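Local atomic coordinates of cell division protein FtsI/penicillin binding protein 2 (Legionella pneumophila subsp. pneumophila ATCC 43290, PDB entry 4ZTK), a protein that probably cross-links peptidoglycan as a D,D-transpeptidase during septal cell wall synthesis, and belongs to the penicillin-binding protein family. Residues Arg74-Gly79 against Ile185-Glu190. Residues are numbered along the deposited sequence; the frame is centred on the assembly and turned at random.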
# COMPACT_ATOMS: atom_id res chain seq x y z
N ARG A 74 -6.62 -9.77 10.05
CA ARG A 74 -7.64 -8.72 9.87
C ARG A 74 -7.87 -8.32 8.41
O ARG A 74 -6.93 -8.10 7.65
CB ARG A 74 -7.30 -7.49 10.72
CG ARG A 74 -8.29 -6.35 10.63
CD ARG A 74 -8.07 -5.38 11.78
NE ARG A 74 -8.84 -4.15 11.64
CZ ARG A 74 -8.84 -3.17 12.53
NH1 ARG A 74 -8.11 -3.27 13.63
NH2 ARG A 74 -9.57 -2.08 12.32
N ILE A 75 -9.14 -8.22 8.03
CA ILE A 75 -9.52 -7.87 6.66
C ILE A 75 -9.90 -6.39 6.58
O ILE A 75 -10.70 -5.90 7.37
CB ILE A 75 -10.72 -8.71 6.17
CG1 ILE A 75 -10.36 -10.19 6.16
CG2 ILE A 75 -11.18 -8.24 4.79
CD1 ILE A 75 -11.49 -11.09 5.67
N PHE A 76 -9.32 -5.69 5.61
CA PHE A 76 -9.58 -4.27 5.47
C PHE A 76 -9.59 -3.85 4.00
O PHE A 76 -9.31 -4.66 3.11
CB PHE A 76 -8.57 -3.44 6.27
CG PHE A 76 -7.14 -3.61 5.83
CD1 PHE A 76 -6.41 -4.72 6.19
CD2 PHE A 76 -6.52 -2.63 5.05
CE1 PHE A 76 -5.09 -4.88 5.78
CE2 PHE A 76 -5.21 -2.78 4.64
CZ PHE A 76 -4.49 -3.90 5.01
N SER A 77 -9.95 -2.60 3.76
CA SER A 77 -9.92 -2.05 2.41
C SER A 77 -8.60 -1.31 2.21
O SER A 77 -8.11 -0.67 3.13
CB SER A 77 -11.12 -1.11 2.22
OG SER A 77 -10.90 -0.26 1.10
N PRO A 78 -8.02 -1.42 1.01
CA PRO A 78 -6.70 -0.85 0.73
C PRO A 78 -6.77 0.65 0.45
O PRO A 78 -5.74 1.32 0.48
CB PRO A 78 -6.25 -1.60 -0.52
CG PRO A 78 -7.53 -1.88 -1.24
CD PRO A 78 -8.54 -2.18 -0.15
N GLY A 79 -7.97 1.15 0.17
CA GLY A 79 -8.14 2.55 -0.19
C GLY A 79 -7.27 2.91 -1.38
O GLY A 79 -7.10 2.10 -2.30
N ILE A 185 -12.84 -3.93 -2.14
CA ILE A 185 -11.77 -4.92 -2.26
C ILE A 185 -11.21 -5.30 -0.89
O ILE A 185 -10.58 -4.48 -0.23
CB ILE A 185 -10.63 -4.39 -3.16
CG1 ILE A 185 -11.17 -3.91 -4.51
CG2 ILE A 185 -9.57 -5.46 -3.36
CD1 ILE A 185 -10.14 -3.26 -5.40
N PRO A 186 -11.46 -6.54 -0.46
CA PRO A 186 -10.92 -7.04 0.81
C PRO A 186 -9.44 -7.43 0.68
O PRO A 186 -9.10 -8.23 -0.19
CB PRO A 186 -11.76 -8.29 1.08
CG PRO A 186 -12.15 -8.78 -0.28
CD PRO A 186 -12.29 -7.55 -1.15
N VAL A 187 -8.59 -6.85 1.51
CA VAL A 187 -7.19 -7.24 1.56
C VAL A 187 -6.77 -7.56 3.00
O VAL A 187 -7.48 -7.25 3.95
CB VAL A 187 -6.23 -6.15 0.98
CG1 VAL A 187 -6.59 -5.83 -0.46
CG2 VAL A 187 -6.25 -4.88 1.84
N THR A 188 -5.62 -8.22 3.13
CA THR A 188 -4.97 -8.35 4.42
C THR A 188 -3.61 -7.69 4.29
O THR A 188 -3.21 -7.30 3.18
CB THR A 188 -4.76 -9.83 4.82
OG1 THR A 188 -3.95 -10.48 3.84
CG2 THR A 188 -6.10 -10.55 4.93
N ILE A 189 -2.90 -7.54 5.40
CA ILE A 189 -1.55 -6.98 5.36
C ILE A 189 -0.69 -7.83 4.42
O ILE A 189 0.01 -7.31 3.56
CB ILE A 189 -0.91 -6.95 6.76
CG1 ILE A 189 -1.67 -5.99 7.67
CG2 ILE A 189 0.55 -6.54 6.67
CD1 ILE A 189 -1.68 -4.56 7.15
N GLU A 190 -0.80 -9.15 4.58
CA GLU A 190 -0.04 -10.10 3.77
C GLU A 190 -0.35 -10.01 2.27
O GLU A 190 0.57 -10.01 1.44
CB GLU A 190 -0.27 -11.53 4.26
CG GLU A 190 0.56 -12.58 3.53
CD GLU A 190 0.44 -13.97 4.13
OE1 GLU A 190 1.44 -14.72 4.12
OE2 GLU A 190 -0.66 -14.32 4.61
O HOH W 1 -4.32 -8.14 7.92
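Phe76 and Val187 pair through both of their peptide groups, forming a single antiparallel, hydrogen-bonded bridge. Phe76 N donates to Val187 O at 2.9 Å, and Val187 N returns a bond to Phe76 O at 2.8 Å, each nearly straight at 171°. A water bridges Arg74 O and Ile189 N, accepting from this first-turn amide of helix 189-200 at 3.0 Å. Thr188 suits the N-cap because its hydroxyl caps a backbone N just past the segment. Apolar contacts flank the bridge. Phe76 CG, set between the backbone N and the carbonyl carbon (chi1 62°), brings the ring back toward 187-189, although CB points away. Val187 CG2 sits over one face, 3.8 Å from the centroid of the Phe76 ring, in a CH-pi contact; Ile189 CD1 touches Phe76 CZ at 3.6 Å. A flat ring suits this place, taking a methyl on its face and the Ile189 amide N at its edge; Leu260 and Leu262 of the central sheet also touch it. Beta-branched Val187 reaches Pro78 too, CG2 lying 4.0 Å from Pro78 CB. On the more exposed side, Ile75 CG2 lies alongside Pro186 CB. Backbone bonds backed by apolar contacts thus tie the loop leading to Ser80, the probable SxxK nucleophile, to the start of helix 189-200.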